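Local coordinates for protein mannan endo-1,4-beta-mannosidase (Mytilus edulis, PDB 2C0H) that hydrolyses internal beta-1,4-mannosidic linkages in the backbones of mannans, galactomannans and glucomannans, releasing short manno-oligosaccharides, at residues Gly114-Asn125 and Gly190-Ala198. The protein carries 3 engineered substitutions. Residues are numbered along the deposited sequence; the frame is centred on the assembly and turned at random.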
loop_
_atom_site.group_PDB
_atom_site.type_symbol
_atom_site.label_atom_id
_atom_site.label_comp_id
_atom_site.label_asym_id
_atom_site.label_seq_id
_atom_site.Cartn_x
_atom_site.Cartn_y
_atom_site.Cartn_z
ATOM N N GLY A 114 6.850 -8.231 1.080
ATOM C CA GLY A 114 7.958 -8.587 1.964
ATOM C C GLY A 114 7.580 -9.404 3.199
ATOM O O GLY A 114 8.421 -9.642 4.065
ATOM N N ALA A 115 6.325 -9.845 3.284
ATOM C CA ALA A 115 5.817 -10.511 4.501
ATOM C C ALA A 115 6.043 -12.023 4.530
ATOM O O ALA A 115 5.912 -12.663 5.581
ATOM C CB ALA A 115 4.330 -10.210 4.683
ATOM N N VAL A 116 6.364 -12.599 3.382
ATOM C CA VAL A 116 6.590 -14.026 3.270
ATOM C C VAL A 116 7.666 -14.252 2.225
ATOM O O VAL A 116 7.775 -13.492 1.268
ATOM C CB VAL A 116 5.284 -14.783 2.941
ATOM C CG1 VAL A 116 4.843 -14.554 1.506
ATOM C CG2 VAL A 116 5.442 -16.282 3.262
ATOM N N LYS A 117 8.469 -15.278 2.450
ATOM C CA LYS A 117 9.560 -15.642 1.571
ATOM C C LYS A 117 9.257 -17.043 1.036
ATOM O O LYS A 117 9.319 -18.015 1.794
ATOM C CB LYS A 117 10.862 -15.616 2.375
ATOM C CG LYS A 117 12.130 -15.884 1.595
ATOM C CD LYS A 117 13.347 -15.798 2.498
ATOM C CE LYS A 117 14.654 -15.982 1.722
ATOM N NZ LYS A 117 14.918 -17.403 1.376
ATOM N N GLN A 118 8.907 -17.136 -0.248
ATOM C CA GLN A 118 8.571 -18.412 -0.898
ATOM C C GLN A 118 9.544 -18.734 -2.048
ATOM O O GLN A 118 10.624 -18.142 -2.123
ATOM C CB GLN A 118 7.110 -18.398 -1.357
ATOM C CG GLN A 118 6.162 -17.935 -0.254
ATOM C CD GLN A 118 4.719 -18.286 -0.516
ATOM O OE1 GLN A 118 4.086 -17.749 -1.423
ATOM N NE2 GLN A 118 4.178 -19.189 0.300
ATOM N N SER A 119 9.175 -19.673 -2.918
ATOM C CA SER A 119 10.129 -20.289 -3.851
ATOM C C SER A 119 10.637 -19.411 -4.990
ATOM O O SER A 119 11.680 -19.728 -5.579
ATOM C CB SER A 119 9.552 -21.582 -4.444
ATOM O OG SER A 119 8.430 -21.327 -5.261
ATOM N N THR A 120 9.938 -18.326 -5.306
ATOM C CA THR A 120 10.458 -17.404 -6.319
ATOM C C THR A 120 11.056 -16.146 -5.687
ATOM O O THR A 120 11.269 -15.151 -6.379
ATOM C CB THR A 120 9.396 -17.022 -7.382
ATOM O OG1 THR A 120 8.395 -16.165 -6.805
ATOM C CG2 THR A 120 8.730 -18.259 -7.944
ATOM N N HIS A 121 11.353 -16.186 -4.389
ATOM C CA HIS A 121 11.895 -15.000 -3.702
ATOM C C HIS A 121 13.163 -14.473 -4.346
ATOM O O HIS A 121 13.409 -13.268 -4.306
ATOM C CB HIS A 121 12.175 -15.216 -2.214
ATOM C CG HIS A 121 12.594 -13.959 -1.519
ATOM N ND1 HIS A 121 11.713 -12.927 -1.285
ATOM C CD2 HIS A 121 13.804 -13.526 -1.094
ATOM C CE1 HIS A 121 12.355 -11.925 -0.711
ATOM N NE2 HIS A 121 13.626 -12.261 -0.586
ATOM N N TYR A 122 13.976 -15.358 -4.904
ATOM C CA TYR A 122 15.196 -14.925 -5.579
ATOM C C TYR A 122 14.946 -13.846 -6.638
ATOM O O TYR A 122 15.834 -13.013 -6.879
ATOM C CB TYR A 122 15.923 -16.109 -6.220
ATOM C CG TYR A 122 15.192 -16.774 -7.373
ATOM C CD1 TYR A 122 15.441 -16.408 -8.697
ATOM C CD2 TYR A 122 14.272 -17.793 -7.149
ATOM C CE1 TYR A 122 14.774 -17.011 -9.752
ATOM C CE2 TYR A 122 13.599 -18.403 -8.205
ATOM C CZ TYR A 122 13.853 -18.008 -9.511
ATOM O OH TYR A 122 13.196 -18.606 -10.562
ATOM N N ARG A 123 13.772 -13.859 -7.275
ATOM C CA ARG A 123 13.445 -12.849 -8.307
ATOM C C ARG A 123 13.369 -11.467 -7.660
ATOM O O ARG A 123 14.010 -10.510 -8.114
ATOM C CB ARG A 123 12.147 -13.191 -9.062
ATOM C CG ARG A 123 12.266 -14.422 -9.974
ATOM C CD ARG A 123 10.929 -14.858 -10.579
ATOM N NE ARG A 123 11.085 -16.150 -11.250
ATOM C CZ ARG A 123 10.100 -16.941 -11.667
ATOM N NH1 ARG A 123 8.823 -16.615 -11.508
ATOM N NH2 ARG A 123 10.404 -18.088 -12.252
ATOM N N LEU A 124 12.586 -11.339 -6.599
ATOM C CA LEU A 124 12.511 -10.080 -5.869
ATOM C C LEU A 124 13.848 -9.711 -5.215
ATOM O O LEU A 124 14.251 -8.551 -5.210
ATOM C CB LEU A 124 11.383 -10.151 -4.818
ATOM C CG LEU A 124 11.219 -8.970 -3.870
ATOM C CD1 LEU A 124 10.981 -7.661 -4.585
ATOM C CD2 LEU A 124 10.051 -9.253 -2.932
ATOM N N ASN A 125 14.546 -10.697 -4.657
ATOM C CA ASN A 125 15.839 -10.484 -4.015
ATOM C C ASN A 125 16.831 -9.748 -4.908
ATOM O O ASN A 125 17.516 -8.828 -4.462
ATOM C CB ASN A 125 16.453 -11.810 -3.566
ATOM C CG ASN A 125 17.801 -11.621 -2.912
ATOM O OD1 ASN A 125 18.839 -11.886 -3.518
ATOM N ND2 ASN A 125 17.804 -11.123 -1.695
ATOM N N GLY A 190 11.692 -8.658 10.906
ATOM C CA GLY A 190 12.606 -9.644 10.332
ATOM C C GLY A 190 12.109 -11.077 10.441
ATOM O O GLY A 190 12.893 -12.014 10.314
ATOM N N TRP A 191 10.802 -11.251 10.623
ATOM C CA TRP A 191 10.216 -12.598 10.761
ATOM C C TRP A 191 10.389 -13.531 9.565
ATOM O O TRP A 191 10.417 -14.754 9.740
ATOM C CB TRP A 191 8.719 -12.528 11.113
ATOM C CG TRP A 191 7.824 -11.979 10.032
ATOM C CD1 TRP A 191 7.205 -12.677 9.029
ATOM C CD2 TRP A 191 7.439 -10.609 9.854
ATOM N NE1 TRP A 191 6.465 -11.830 8.242
ATOM C CE2 TRP A 191 6.597 -10.554 8.720
ATOM C CE3 TRP A 191 7.726 -9.423 10.541
ATOM C CZ2 TRP A 191 6.028 -9.357 8.260
ATOM C CZ3 TRP A 191 7.165 -8.234 10.082
ATOM C CH2 TRP A 191 6.331 -8.211 8.952
ATOM N N ALA A 192 10.481 -12.986 8.357
ATOM C CA ALA A 192 10.659 -13.805 7.151
ATOM C C ALA A 192 12.138 -14.025 6.827
ATOM O O ALA A 192 12.458 -14.819 5.940
ATOM C CB ALA A 192 9.936 -13.182 5.973
ATOM N N GLY A 193 13.016 -13.326 7.544
ATOM C CA GLY A 193 14.479 -13.442 7.390
ATOM C C GLY A 193 15.166 -12.120 7.667
ATOM O O GLY A 193 14.603 -11.069 7.397
ATOM N N HIS A 194 16.378 -12.157 8.211
ATOM C CA HIS A 194 17.163 -10.943 8.451
ATOM C C HIS A 194 17.978 -10.677 7.181
ATOM O O HIS A 194 19.198 -10.912 7.156
ATOM C CB HIS A 194 18.080 -11.109 9.670
ATOM C CG HIS A 194 17.349 -11.212 10.977
ATOM N ND1 HIS A 194 17.983 -11.158 12.200
ATOM C CD2 HIS A 194 16.027 -11.343 11.247
ATOM C CE1 HIS A 194 17.086 -11.275 13.167
ATOM N NE2 HIS A 194 15.892 -11.389 12.615
ATOM N N LEU A 195 17.309 -10.179 6.140
ATOM C CA LEU A 195 17.873 -10.160 4.779
ATOM C C LEU A 195 18.455 -8.824 4.345
ATOM O O LEU A 195 19.527 -8.796 3.746
ATOM C CB LEU A 195 16.830 -10.578 3.746
ATOM C CG LEU A 195 16.088 -11.888 4.013
ATOM C CD1 LEU A 195 15.153 -12.192 2.853
ATOM C CD2 LEU A 195 17.065 -13.003 4.246
ATOM N N TYR A 196 17.740 -7.739 4.623
ATOM C CA TYR A 196 18.038 -6.430 4.029
ATOM C C TYR A 196 18.263 -5.363 5.083
ATOM O O TYR A 196 17.587 -5.329 6.106
ATOM C CB TYR A 196 16.908 -5.995 3.080
ATOM C CG TYR A 196 16.540 -7.076 2.089
ATOM C CD1 TYR A 196 17.498 -7.618 1.234
ATOM C CD2 TYR A 196 15.262 -7.591 2.027
ATOM C CE1 TYR A 196 17.185 -8.629 0.340
ATOM C CE2 TYR A 196 14.941 -8.604 1.146
ATOM C CZ TYR A 196 15.906 -9.123 0.295
ATOM O OH TYR A 196 15.588 -10.134 -0.580
ATOM N N SER A 197 19.230 -4.484 4.843
ATOM C CA SER A 197 19.433 -3.358 5.733
ATOM C C SER A 197 18.347 -2.305 5.524
ATOM O O SER A 197 17.687 -2.282 4.492
ATOM C CB SER A 197 20.797 -2.724 5.487
ATOM O OG SER A 197 20.884 -2.187 4.186
ATOM N N ALA A 198 18.180 -1.429 6.508
ATOM C CA ALA A 198 17.268 -0.297 6.365
ATOM C C ALA A 198 17.600 0.535 5.131
ATOM O O ALA A 198 16.702 0.960 4.415
ATOM C CB ALA A 198 17.291 0.577 7.608
#
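Tyr196 meets His121 and Asn125 through its phenol oxygen, tying the loop after strand 155-162 to the start of helix 121-129, which follows the neighbouring strand 106-113 in the (beta/alpha)8 barrel of this family 5 glycoside hydrolase. Three hydrogen bonds cross the contact. Asn125 ND2 donates to Tyr196 OH at 2.7 Å, nearly straight (164°), the oxygen lying in the amide plane and the nitrogen at the ring edge. His121 NE2 shares a more bent 2.9 Å bond with Tyr196 OH; the CG of His121 stands anti to the backbone N (chi1 -174°), sending the imidazole across to the tyrosine, and with Glu69 bonded to ND1 both ring nitrogens are engaged, which should fix the ring's rotation. A phenylalanine in place of Tyr196 would probably leave Asn125 ND2 and His121 NE2 without their shared partner and the amide freer to turn. Looser, largely aliphatic contacts lie between: Leu195 CD1 is 4.0 Å from Lys117 CE, part of a long chain whose CG sits over one face of the His121 ring, toward its rim, and small Ala192 lets the backbones approach near Val116. At the active-site end Trp191, probably substrate-binding and beside the likely proton donor Glu163, turns its pyrrole edge to the loop: NE1 donates to Ala115 O at 2.8 Å from a position tilted 25° out of the carbonyl plane, while CZ2 rests 4.1 Å from Ala115 CB.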